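Side-chain contacts in adhesion G-protein coupled receptor G6 (Danio rerio, PDB 6V55), which probably acts as an adhesion G-protein coupled receptor with a calcium-binding extracellular region and a part in myelination: residues V570-E573 with D574-K577; A579-T582 with A583-V587; V587-L590 with V591-E595; Q637-F640 with D641-A644; D755-S758 with N759-V762. One frame throughout, in Å; residues are numbered along the deposited sequence.

Interaction 1: residues V570-E573 with D574-K577; sequences VSSE and DAQK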
loop_
_atom_site.group_PDB
_atom_site.type_symbol
_atom_site.label_atom_id
_atom_site.label_comp_id
_atom_site.label_asym_id
_atom_site.label_seq_id
_atom_site.Cartn_x
_atom_site.Cartn_y
_atom_site.Cartn_z
ATOM N N VAL A 570 -26.291 -7.361 13.398
ATOM C CA VAL A 570 -26.140 -7.798 12.012
ATOM C C VAL A 570 -25.181 -8.975 11.959
ATOM O O VAL A 570 -24.788 -9.415 10.872
ATOM C CB VAL A 570 -25.679 -6.672 11.066
ATOM C CG1 VAL A 570 -26.743 -5.613 10.958
ATOM C CG2 VAL A 570 -24.386 -6.060 11.510
ATOM N N SER A 571 -24.836 -9.528 13.122
ATOM C CA SER A 571 -24.030 -10.738 13.164
ATOM C C SER A 571 -24.898 -11.938 12.830
ATOM O O SER A 571 -26.115 -11.823 12.644
ATOM C CB SER A 571 -23.388 -10.895 14.535
ATOM O OG SER A 571 -22.349 -9.945 14.646
ATOM N N SER A 572 -24.272 -13.111 12.760
ATOM C CA SER A 572 -25.018 -14.340 12.512
ATOM C C SER A 572 -25.897 -14.686 13.711
ATOM O O SER A 572 -25.669 -14.221 14.831
ATOM C CB SER A 572 -24.072 -15.505 12.229
ATOM O OG SER A 572 -23.535 -16.009 13.445
ATOM N N GLU A 573 -26.927 -15.497 13.450
ATOM C CA GLU A 573 -27.888 -15.839 14.492
ATOM C C GLU A 573 -27.271 -16.710 15.584
ATOM O O GLU A 573 -27.690 -16.629 16.748
ATOM C CB GLU A 573 -29.097 -16.531 13.869
ATOM C CG GLU A 573 -30.002 -15.605 13.073
ATOM C CD GLU A 573 -31.453 -15.713 13.512
ATOM O OE1 GLU A 573 -31.744 -16.576 14.375
ATOM O OE2 GLU A 573 -32.295 -14.933 13.001
ATOM N N ASP A 574 -26.249 -17.505 15.251
ATOM C CA ASP A 574 -25.582 -18.292 16.281
ATOM C C ASP A 574 -24.587 -17.468 17.089
ATOM O O ASP A 574 -24.302 -17.822 18.241
ATOM C CB ASP A 574 -24.899 -19.511 15.657
ATOM C CG ASP A 574 -25.722 -20.780 15.829
ATOM O OD1 ASP A 574 -26.958 -20.647 16.010
ATOM O OD2 ASP A 574 -25.143 -21.896 15.778
ATOM N N ALA A 575 -24.084 -16.364 16.530
ATOM C CA ALA A 575 -23.191 -15.495 17.291
ATOM C C ALA A 575 -23.951 -14.707 18.353
ATOM O O ALA A 575 -23.481 -14.571 19.491
ATOM C CB ALA A 575 -22.451 -14.553 16.344
ATOM N N GLN A 576 -25.142 -14.218 18.008
ATOM C CA GLN A 576 -25.922 -13.413 18.935
ATOM C C GLN A 576 -26.511 -14.232 20.073
ATOM O O GLN A 576 -26.697 -13.676 21.162
ATOM C CB GLN A 576 -27.071 -12.714 18.211
ATOM C CG GLN A 576 -26.681 -11.966 16.994
ATOM C CD GLN A 576 -27.866 -11.305 16.333
ATOM O OE1 GLN A 576 -28.664 -10.631 16.991
ATOM N NE2 GLN A 576 -27.982 -11.479 15.021
ATOM N N LYS A 577 -26.785 -15.538 19.840
ATOM C CA LYS A 577 -27.642 -16.350 20.717
ATOM C C LYS A 577 -27.079 -16.497 22.126
ATOM O O LYS A 577 -27.822 -16.375 23.105
ATOM C CB LYS A 577 -27.882 -17.736 20.106
ATOM C CG LYS A 577 -29.159 -18.425 20.645
ATOM C CD LYS A 577 -29.547 -19.720 19.882
ATOM C CE LYS A 577 -28.516 -20.860 20.012
ATOM N NZ LYS A 577 -28.892 -21.892 21.040
#
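The backbone oxygen of Ser572 is held by two amides of the first helical turn: Gln576 N reaches Ser572 O at 3.2 Å in a fairly straight bond, while Ala575 N shares the same oxygen in a weak one. That second amide is better served by the side chain, for Ala575 N also donates to Ser572 OG at 3.2 Å. Because Ser572 OG sits between its own backbone N and carbonyl carbon (chi1 79°), the hydroxyl faces forward to the start of helix 573-593. This is an N-cap, and serine, with a short acceptor on a one-carbon stem, suits it. The hydroxyl also rests on Ala575, with Ser572 OG 3.4 Å from Ala575 CB, and so small a residue lets it come close. Gln576 then turns back along the incoming chain. Its side chain runs straight beyond CG, with Gln576 CG passing 3.3 Å from Ser572 O, and delivers NE2 to Ser571 O at 3.0 Å. This donor stands well above the carbonyl plane, 58° out of it, so the bond misses the lone-pair directions. On the flank, Ser571 and Ala575 meet by their CB atoms at 4.2 Å, beside Leu537 and Lys534 of helix 534-550.

Interaction 2: residues A579-T582 with A583-V587; sequences ASET and ALKAV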
loop_
_atom_site.group_PDB
_atom_site.type_symbol
_atom_site.label_atom_id
_atom_site.label_comp_id
_atom_site.label_asym_id
_atom_site.label_seq_id
_atom_site.Cartn_x
_atom_site.Cartn_y
_atom_site.Cartn_z
ATOM N N ALA A 579 -24.945 -14.254 23.475
ATOM C CA ALA A 579 -24.755 -12.926 24.047
ATOM C C ALA A 579 -26.027 -12.092 24.132
ATOM O O ALA A 579 -25.959 -10.970 24.643
ATOM C CB ALA A 579 -23.720 -12.139 23.241
ATOM N N SER A 580 -27.175 -12.597 23.650
ATOM C CA SER A 580 -28.330 -11.731 23.411
ATOM C C SER A 580 -28.993 -11.280 24.707
ATOM O O SER A 580 -29.477 -10.145 24.785
ATOM C CB SER A 580 -29.365 -12.421 22.515
ATOM O OG SER A 580 -30.014 -13.495 23.172
ATOM N N GLU A 581 -28.992 -12.124 25.740
ATOM C CA GLU A 581 -29.667 -11.735 26.973
ATOM C C GLU A 581 -28.864 -10.685 27.740
ATOM O O GLU A 581 -29.445 -9.783 28.349
ATOM C CB GLU A 581 -29.942 -12.957 27.840
ATOM C CG GLU A 581 -30.887 -12.663 28.986
ATOM C CD GLU A 581 -30.826 -13.693 30.095
ATOM O OE1 GLU A 581 -30.051 -14.678 29.977
ATOM O OE2 GLU A 581 -31.575 -13.516 31.082
ATOM N N THR A 582 -27.534 -10.753 27.679
ATOM C CA THR A 582 -26.714 -9.689 28.249
ATOM C C THR A 582 -26.867 -8.391 27.455
ATOM O O THR A 582 -27.022 -7.310 28.048
ATOM C CB THR A 582 -25.260 -10.153 28.292
ATOM O OG1 THR A 582 -25.147 -11.295 29.158
ATOM C CG2 THR A 582 -24.348 -9.071 28.779
ATOM N N ALA A 583 -26.906 -8.504 26.113
ATOM C CA ALA A 583 -27.089 -7.355 25.226
ATOM C C ALA A 583 -28.427 -6.684 25.450
ATOM O O ALA A 583 -28.493 -5.453 25.534
ATOM C CB ALA A 583 -26.987 -7.789 23.763
ATOM N N LEU A 584 -29.486 -7.486 25.592
ATOM C CA LEU A 584 -30.812 -6.944 25.849
ATOM C C LEU A 584 -30.880 -6.285 27.213
ATOM O O LEU A 584 -31.415 -5.179 27.334
ATOM C CB LEU A 584 -31.856 -8.044 25.764
ATOM C CG LEU A 584 -32.250 -8.366 24.329
ATOM C CD1 LEU A 584 -33.269 -9.527 24.352
ATOM C CD2 LEU A 584 -32.761 -7.131 23.583
ATOM N N LYS A 585 -30.273 -6.914 28.226
ATOM C CA LYS A 585 -30.311 -6.361 29.574
ATOM C C LYS A 585 -29.419 -5.129 29.701
ATOM O O LYS A 585 -29.774 -4.204 30.441
ATOM C CB LYS A 585 -29.948 -7.448 30.598
ATOM C CG LYS A 585 -31.066 -8.444 30.902
ATOM C CD LYS A 585 -30.550 -9.656 31.654
ATOM C CE LYS A 585 -31.643 -10.321 32.489
ATOM N NZ LYS A 585 -31.100 -11.350 33.433
ATOM N N ALA A 586 -28.320 -5.051 28.928
ATOM C CA ALA A 586 -27.452 -3.866 28.967
ATOM C C ALA A 586 -28.059 -2.654 28.271
ATOM O O ALA A 586 -27.841 -1.520 28.720
ATOM C CB ALA A 586 -26.100 -4.154 28.321
ATOM N N VAL A 587 -28.773 -2.866 27.159
ATOM C CA VAL A 587 -29.525 -1.788 26.516
ATOM C C VAL A 587 -30.643 -1.287 27.433
ATOM O O VAL A 587 -30.895 -0.075 27.517
ATOM C CB VAL A 587 -30.051 -2.282 25.155
ATOM C CG1 VAL A 587 -31.078 -1.366 24.557
ATOM C CG2 VAL A 587 -28.934 -2.343 24.217
#
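Glu581 and Lys585, one helical turn apart, lie alongside each other and point the same way, joined by a salt bridge of 3.2 Å from Glu581 OE2 to Lys585 NZ. Counted as a hydrogen bond, it is weak. Both chains are extended; Glu581 sets out with CG anti to its own N (chi1 -168°), which carries the carboxylate forward to the lysine. The methylenes join in, Lys585 CD lying 4.0 Å from Glu581 CG. Beneath them runs the backbone ladder of helix 573-593, a helix packed between other helices and the sandwich strands of what is probably a GAIN domain. Leu584 N donates to Ser580 O at 2.8 Å, and Ala586 N to Thr582 O at 2.7 Å. Ala583 N likewise donates to Ala579 O, and Lys585 N to Glu581 O. The helix is kinked here: the amides of Glu581 and Thr582 have no bond to the preceding turn. Ser580 OG makes a weak hydrogen bond to Leu682 O. Ala583, with only a methyl group, fits closely against Ile565 of helix 555-568, while Leu584 fills the other side against Phe677, Phe683 and Phe736.

Interaction 3: residues V587-L590 with V591-E595; sequences VDEL and VQKIE. With NAG (2-acetamido-2-deoxy-beta-D-glucopyranose), chain L.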
loop_
_atom_site.group_PDB
_atom_site.type_symbol
_atom_site.label_atom_id
_atom_site.label_comp_id
_atom_site.label_asym_id
_atom_site.label_seq_id
_atom_site.Cartn_x
_atom_site.Cartn_y
_atom_site.Cartn_z
ATOM N N VAL A 587 -28.773 -2.866 27.159
ATOM C CA VAL A 587 -29.525 -1.788 26.516
ATOM C C VAL A 587 -30.643 -1.287 27.433
ATOM O O VAL A 587 -30.895 -0.075 27.517
ATOM C CB VAL A 587 -30.051 -2.282 25.155
ATOM C CG1 VAL A 587 -31.078 -1.366 24.557
ATOM C CG2 VAL A 587 -28.934 -2.343 24.217
ATOM N N ASP A 588 -31.276 -2.202 28.183
ATOM C CA ASP A 588 -32.393 -1.853 29.063
ATOM C C ASP A 588 -31.943 -0.963 30.212
ATOM O O ASP A 588 -32.622 0.012 30.560
ATOM C CB ASP A 588 -33.046 -3.119 29.632
ATOM C CG ASP A 588 -33.900 -3.886 28.609
ATOM O OD1 ASP A 588 -34.341 -5.009 28.972
ATOM O OD2 ASP A 588 -34.097 -3.399 27.459
ATOM N N GLU A 589 -30.778 -1.251 30.773
ATOM C CA GLU A 589 -30.285 -0.461 31.887
ATOM C C GLU A 589 -29.624 0.823 31.439
ATOM O O GLU A 589 -29.586 1.768 32.232
ATOM C CB GLU A 589 -29.295 -1.266 32.718
ATOM C CG GLU A 589 -29.324 -0.890 34.183
ATOM C CD GLU A 589 -27.973 -1.014 34.790
ATOM O OE1 GLU A 589 -27.107 -1.625 34.117
ATOM O OE2 GLU A 589 -27.788 -0.524 35.929
ATOM N N LEU A 590 -29.088 0.856 30.208
ATOM C CA LEU A 590 -28.574 2.093 29.613
ATOM C C LEU A 590 -29.668 3.140 29.512
ATOM O O LEU A 590 -29.455 4.306 29.865
ATOM C CB LEU A 590 -27.986 1.799 28.231
ATOM C CG LEU A 590 -27.563 2.925 27.303
ATOM C CD1 LEU A 590 -26.111 3.165 27.532
ATOM C CD2 LEU A 590 -27.745 2.545 25.845
ATOM N N VAL A 591 -30.876 2.708 29.135
ATOM C CA VAL A 591 -32.019 3.595 28.990
ATOM C C VAL A 591 -32.522 4.073 30.357
ATOM O O VAL A 591 -32.984 5.217 30.496
ATOM C CB VAL A 591 -33.079 2.849 28.141
ATOM C CG1 VAL A 591 -34.364 3.588 28.050
ATOM C CG2 VAL A 591 -32.552 2.703 26.724
ATOM N N GLN A 592 -32.395 3.247 31.392
ATOM C CA GLN A 592 -32.776 3.686 32.733
ATOM C C GLN A 592 -31.823 4.746 33.275
ATOM O O GLN A 592 -32.257 5.665 33.976
ATOM C CB GLN A 592 -32.808 2.492 33.686
ATOM C CG GLN A 592 -33.814 1.420 33.311
ATOM C CD GLN A 592 -35.243 1.886 33.480
ATOM O OE1 GLN A 592 -35.547 2.688 34.376
ATOM N NE2 GLN A 592 -36.136 1.396 32.615
ATOM N N LYS A 593 -30.548 4.677 32.906
ATOM C CA LYS A 593 -29.506 5.462 33.543
ATOM C C LYS A 593 -29.118 6.696 32.764
ATOM O O LYS A 593 -28.231 7.430 33.219
ATOM C CB LYS A 593 -28.239 4.624 33.724
ATOM C CG LYS A 593 -28.362 3.516 34.722
ATOM C CD LYS A 593 -27.216 3.520 35.675
ATOM C CE LYS A 593 -25.921 3.405 34.954
ATOM N NZ LYS A 593 -25.107 2.370 35.620
ATOM N N ILE A 594 -29.684 6.904 31.584
ATOM C CA ILE A 594 -29.174 7.953 30.710
ATOM C C ILE A 594 -29.605 9.311 31.254
ATOM O O ILE A 594 -30.737 9.478 31.731
ATOM C CB ILE A 594 -29.613 7.722 29.251
ATOM C CG1 ILE A 594 -29.099 8.819 28.364
ATOM C CG2 ILE A 594 -31.115 7.665 29.059
ATOM C CD1 ILE A 594 -28.949 8.351 27.043
ATOM N N GLU A 595 -28.650 10.238 31.334
ATOM C CA GLU A 595 -28.918 11.612 31.726
ATOM C C GLU A 595 -29.082 12.448 30.462
ATOM O O GLU A 595 -28.246 12.371 29.559
ATOM C CB GLU A 595 -27.785 12.149 32.602
ATOM C CG GLU A 595 -27.657 11.473 33.974
ATOM C CD GLU A 595 -26.204 11.174 34.361
ATOM O OE1 GLU A 595 -25.923 10.031 34.804
ATOM O OE2 GLU A 595 -25.339 12.073 34.209
HETATM C C1 NAG L . -33.094 -0.887 38.804
HETATM C C2 NAG L . -31.767 -0.125 38.929
HETATM C C3 NAG L . -30.593 -1.099 38.801
HETATM C C4 NAG L . -30.704 -2.219 39.835
HETATM C C5 NAG L . -32.070 -2.916 39.752
HETATM C C6 NAG L . -32.294 -3.903 40.878
HETATM C C7 NAG L . -31.217 2.160 38.213
HETATM C C8 NAG L . -31.228 3.132 37.075
HETATM N N2 NAG L . -31.676 0.935 37.936
HETATM O O3 NAG L . -29.364 -0.395 38.958
HETATM O O4 NAG L . -29.676 -3.180 39.623
HETATM O O5 NAG L . -33.146 -1.956 39.817
HETATM O O6 NAG L . -33.677 -4.074 41.166
HETATM O O7 NAG L . -30.807 2.470 39.333
HETATM O O HOH W 1 -35.706 -0.077 30.320
#
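Glu589 and Lys593 cross obliquely on one face of the helix, their charged ends forming only a long salt bridge of 4.0 Å between Glu589 OE2 and Lys593 NZ. The bends in the lysine chain take its ammonium group onward to a stronger partner, Val548 O, with Ala551 O as a weak second. The glutamate points its OE2 out toward a sugar, NAG of chain L, whose O3 donates a weak bond of 3.4 Å to it. The same sugar lays its acetyl methyl along the aliphatic part of the lysine, NAG C8 lying 3.7 Å from Lys593 CG. These groups occupy the last turns of helix 573-593, where the helix of this probable GAIN domain meets the sandwich strands 608-614 and 671-677. A lysine suits the place because it offers an aliphatic stem and a charged tip; with an alanine here, Val548 O would probably lose its donor and the carboxylate of Glu589 its nearby positive charge. Gln592 turns differently: its CG, anti to the carbonyl carbon (chi1 -62°), lies 3.3 Å from Asp588 O, and a bend at chi2 sends the amide to a water. That water accepts from Gln592 NE2 at 2.8 Å and donates to Asp588 O, bridging the turn. Val591 faces Val610 and Val612; its CG2 also lies 3.3 Å from Val587 O, one turn back, while Leu590 turns to Ala558 and Val562 of helix 555-568.

Interaction 4: residues Q637-F640 with D641-A644; sequences QIDF and DSEA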
loop_
_atom_site.group_PDB
_atom_site.type_symbol
_atom_site.label_atom_id
_atom_site.label_comp_id
_atom_site.label_asym_id
_atom_site.label_seq_id
_atom_site.Cartn_x
_atom_site.Cartn_y
_atom_site.Cartn_z
ATOM N N GLN A 637 -36.234 6.480 13.278
ATOM C CA GLN A 637 -36.389 7.609 14.187
ATOM C C GLN A 637 -37.588 7.379 15.105
ATOM O O GLN A 637 -38.360 6.436 14.930
ATOM C CB GLN A 637 -36.576 8.906 13.397
ATOM C CG GLN A 637 -35.921 10.152 13.968
ATOM C CD GLN A 637 -36.065 11.324 13.014
ATOM O OE1 GLN A 637 -36.158 11.130 11.796
ATOM N NE2 GLN A 637 -36.094 12.545 13.556
ATOM N N ILE A 638 -37.757 8.253 16.097
ATOM C CA ILE A 638 -38.836 8.126 17.069
ATOM C C ILE A 638 -39.682 9.390 17.039
ATOM O O ILE A 638 -39.170 10.494 17.261
ATOM C CB ILE A 638 -38.310 7.861 18.485
ATOM C CG1 ILE A 638 -37.714 6.469 18.560
ATOM C CG2 ILE A 638 -39.436 7.946 19.520
ATOM C CD1 ILE A 638 -37.018 6.214 19.874
ATOM N N ASP A 639 -40.975 9.223 16.761
ATOM C CA ASP A 639 -41.988 10.251 16.972
ATOM C C ASP A 639 -42.553 10.078 18.380
ATOM O O ASP A 639 -43.115 9.024 18.699
ATOM C CB ASP A 639 -43.087 10.108 15.919
ATOM C CG ASP A 639 -43.921 11.370 15.727
ATOM O OD1 ASP A 639 -44.218 12.100 16.707
ATOM O OD2 ASP A 639 -44.316 11.611 14.564
ATOM N N PHE A 640 -42.433 11.114 19.211
ATOM C CA PHE A 640 -42.869 11.011 20.600
ATOM C C PHE A 640 -44.301 11.476 20.835
ATOM O O PHE A 640 -44.851 11.220 21.910
ATOM C CB PHE A 640 -41.946 11.830 21.504
ATOM C CG PHE A 640 -40.614 11.179 21.770
ATOM C CD1 PHE A 640 -39.486 11.568 21.049
ATOM C CD2 PHE A 640 -40.485 10.194 22.749
ATOM C CE1 PHE A 640 -38.268 10.989 21.290
ATOM C CE2 PHE A 640 -39.252 9.604 23.006
ATOM C CZ PHE A 640 -38.148 10.000 22.274
ATOM N N ASP A 641 -44.904 12.181 19.885
ATOM C CA ASP A 641 -46.195 12.821 20.097
ATOM C C ASP A 641 -47.317 12.186 19.304
ATOM O O ASP A 641 -48.399 11.965 19.839
ATOM C CB ASP A 641 -46.108 14.308 19.730
ATOM C CG ASP A 641 -45.104 15.070 20.586
ATOM O OD1 ASP A 641 -44.603 14.502 21.586
ATOM O OD2 ASP A 641 -44.810 16.243 20.251
ATOM N N SER A 642 -47.083 11.887 18.042
ATOM C CA SER A 642 -48.101 11.426 17.118
ATOM C C SER A 642 -47.767 10.010 16.665
ATOM O O SER A 642 -46.723 9.465 17.005
ATOM C CB SER A 642 -48.180 12.367 15.915
ATOM O OG SER A 642 -46.885 12.840 15.570
ATOM N N GLU A 643 -48.678 9.411 15.903
ATOM C CA GLU A 643 -48.361 8.244 15.087
ATOM C C GLU A 643 -47.851 8.760 13.744
ATOM O O GLU A 643 -48.609 9.362 12.978
ATOM C CB GLU A 643 -49.581 7.346 14.904
ATOM C CG GLU A 643 -49.383 6.267 13.837
ATOM C CD GLU A 643 -50.596 5.362 13.635
ATOM O OE1 GLU A 643 -51.668 5.607 14.245
ATOM O OE2 GLU A 643 -50.461 4.391 12.855
ATOM N N ALA A 644 -46.564 8.553 13.476
ATOM C CA ALA A 644 -45.952 9.025 12.241
ATOM C C ALA A 644 -46.452 8.227 11.041
ATOM O O ALA A 644 -46.962 7.113 11.173
ATOM C CB ALA A 644 -44.433 8.928 12.331
#
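Asp639 folds its carboxylate over the chain that follows it, accepting from Asp641 N and closing an Asx turn as strand 637-639 ends. That strand is an outermost one of a six-stranded antiparallel sheet, and the turn starts the loop toward strand 649-653. Among the bonds from backbone amides, Asp639 OD1 takes Asp641 N at 3.3 Å on its anti side, near the carboxylate plane. The same oxygen takes Ser642 N at 3.2 Å in an almost straight bond (172°), but from well above that plane. Two amides thus grip one oxygen from different directions and fix the rotation of the carboxylate. Aspartate suits the site because its short stem, with CG anti to the backbone N (chi1 -160°), lets OD1 reach both. The side-chain polar contact is looser: Ser642 OG is 3.0 Å from Asp639 OD1 and as near to OD2, with weak bonding that the two oxygens may share. Charges come next. The neighbouring carboxylate of Asp641 keeps its distance, and the two amides probably ease the negative charge on Asp639. Van der Waals contacts come last. The Phe640 ring touches Leu625, Thr602 and Ser613, and Ile638 CG2 stands 3.6 Å above the plane of the Phe640 ring, over its centre. At the far end of the turn, the methyl carbon Ala644 CB comes to 3.5 Å from Asp639 OD2.

Interaction 5: residues D755-S758 with N759-V762; sequences DSNS and NRTV. With NAG (2-acetamido-2-deoxy-beta-D-glucopyranose), chain M.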
loop_
_atom_site.group_PDB
_atom_site.type_symbol
_atom_site.label_atom_id
_atom_site.label_comp_id
_atom_site.label_asym_id
_atom_site.label_seq_id
_atom_site.Cartn_x
_atom_site.Cartn_y
_atom_site.Cartn_z
ATOM N N ASP A 755 -58.027 -4.250 14.696
ATOM C CA ASP A 755 -57.535 -3.460 13.578
ATOM C C ASP A 755 -56.447 -4.157 12.774
ATOM O O ASP A 755 -55.829 -3.520 11.913
ATOM C CB ASP A 755 -56.991 -2.130 14.088
ATOM C CG ASP A 755 -58.032 -1.329 14.805
ATOM O OD1 ASP A 755 -57.937 -1.239 16.054
ATOM O OD2 ASP A 755 -58.951 -0.816 14.120
ATOM N N SER A 756 -56.182 -5.433 13.039
ATOM C CA SER A 756 -55.021 -6.089 12.454
ATOM C C SER A 756 -55.339 -6.576 11.046
ATOM O O SER A 756 -56.385 -7.187 10.805
ATOM C CB SER A 756 -54.568 -7.246 13.342
ATOM O OG SER A 756 -54.716 -6.909 14.712
ATOM N N ASN A 757 -54.439 -6.292 10.113
ATOM C CA ASN A 757 -54.592 -6.789 8.754
ATOM C C ASN A 757 -53.398 -7.662 8.379
ATOM O O ASN A 757 -52.772 -8.276 9.251
ATOM C CB ASN A 757 -54.752 -5.624 7.780
ATOM C CG ASN A 757 -53.784 -4.493 8.069
ATOM O OD1 ASN A 757 -52.577 -4.634 7.888
ATOM N ND2 ASN A 757 -54.311 -3.363 8.519
ATOM N N SER A 758 -53.073 -7.735 7.086
ATOM C CA SER A 758 -51.951 -8.554 6.638
ATOM C C SER A 758 -50.611 -7.836 6.758
ATOM O O SER A 758 -49.563 -8.491 6.686
ATOM C CB SER A 758 -52.182 -9.005 5.192
ATOM O OG SER A 758 -52.858 -8.022 4.432
ATOM N N ASN A 759 -50.627 -6.516 6.949
ATOM C CA ASN A 759 -49.427 -5.694 7.062
ATOM C C ASN A 759 -49.025 -5.392 8.501
ATOM O O ASN A 759 -47.828 -5.306 8.791
ATOM C CB ASN A 759 -49.631 -4.355 6.344
ATOM C CG ASN A 759 -49.715 -4.490 4.843
ATOM O OD1 ASN A 759 -50.197 -5.489 4.308
ATOM N ND2 ASN A 759 -49.233 -3.465 4.154
ATOM N N ARG A 760 -49.995 -5.203 9.392
ATOM C CA ARG A 760 -49.756 -4.818 10.775
ATOM C C ARG A 760 -50.483 -5.789 11.700
ATOM O O ARG A 760 -51.396 -6.509 11.287
ATOM C CB ARG A 760 -50.249 -3.390 11.040
ATOM C CG ARG A 760 -51.759 -3.263 10.819
ATOM C CD ARG A 760 -52.413 -2.184 11.653
ATOM N NE ARG A 760 -53.531 -1.579 10.939
ATOM C CZ ARG A 760 -54.162 -0.482 11.335
ATOM N NH1 ARG A 760 -53.782 0.139 12.444
ATOM N NH2 ARG A 760 -55.168 0.001 10.617
ATOM N N THR A 761 -50.054 -5.826 12.960
ATOM C CA THR A 761 -50.837 -6.448 14.018
ATOM C C THR A 761 -50.961 -5.438 15.148
ATOM O O THR A 761 -49.984 -4.757 15.476
ATOM C CB THR A 761 -50.201 -7.760 14.500
ATOM O OG1 THR A 761 -50.066 -8.645 13.387
ATOM C CG2 THR A 761 -51.074 -8.469 15.556
ATOM N N VAL A 762 -52.172 -5.300 15.693
ATOM C CA VAL A 762 -52.433 -4.467 16.859
ATOM C C VAL A 762 -52.609 -5.376 18.071
ATOM O O VAL A 762 -53.396 -6.328 18.033
ATOM C CB VAL A 762 -53.672 -3.582 16.634
ATOM C CG1 VAL A 762 -54.102 -2.879 17.920
ATOM C CG2 VAL A 762 -53.387 -2.558 15.546
HETATM C C1 NAG M . -49.207 -3.338 2.714
HETATM C C2 NAG M . -48.147 -4.151 1.941
HETATM C C3 NAG M . -48.177 -3.765 0.453
HETATM C C4 NAG M . -49.587 -3.865 -0.131
HETATM C C5 NAG M . -50.611 -3.117 0.736
HETATM C C6 NAG M . -52.043 -3.339 0.297
HETATM C C7 NAG M . -46.116 -4.917 3.124
HETATM C C8 NAG M . -44.742 -4.531 3.594
HETATM N N2 NAG M . -46.809 -3.960 2.489
HETATM O O3 NAG M . -47.282 -4.609 -0.263
HETATM O O4 NAG M . -49.607 -3.295 -1.436
HETATM O O5 NAG M . -50.525 -3.547 2.107
HETATM O O6 NAG M . -52.965 -2.946 1.306
HETATM O O7 NAG M . -46.580 -6.042 3.319
#
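The chain doubles back so that 755-758 and 759-762 run 149° apart, with Ser756 CA and Thr761 CA only 4.5 Å from each other, and a weak bond from Asn757 N to Arg760 O spans the reversal. Inside the bend, Asn757 OD1 takes two amides. Asn759 N meets it at 2.9 Å in the plane of its carbonyl, on a lone pair, making an Asx turn; Arg760 N comes at 3.0 Å from above that plane. With CG of Asn757 lodged between the backbone N and the carbonyl carbon (chi1 43°), the amide folds over the following residues. With an alanine here, the amides of Asn759 and Arg760 would probably lose this shared acceptor and the bend its internal brace. The loop joins strand 750-752 to strand 760-765 in the GPS motif, where many adhesion receptors are cleaved. Asn759 carries a glycan, its ND2 bonded covalently to NAG C1 of chain M. Arg760 slants across Asn757, the guanidinium and amide planes 52° apart. Asn757 ND2 lies at the guanidinium edge, 3.1 Å from Arg760 NE, but both are donors; Asp755 O sits over one face instead. The positive charge finds its mate in Glu717, through a salt bridge from NH1. Ser756 points its hydroxyl at the neighbouring strand, where Val762 N donates to Ser756 OG at 3.2 Å in an almost straight bond; the hydroxyl also bonds Gly753 O. Asp755 CB packs 3.9 Å from Val762 CG2.

How the interactions relate
Interactions 1, 2 and 3 follow one another along helix 573-593, from its N-cap to its last turns. Their successive centres are 13 Å and 12 Å apart; interactions 2 and 3 share Val587, while one residue separates interactions 1 and 2 in the sequence. Interactions 4 and 5 come later in the chain and belong to the same six-stranded antiparallel sheet: 637-639 is an outermost strand, 760-765 lies next to the opposite edge. Their centres are about 19 Å apart, their nearest atoms about 5 Å. Interaction 1 is about 29 Å from interaction 5, between centres. Together they sample the helical and β-sandwich parts of what is probably the GAIN domain, ending in its GPS motif.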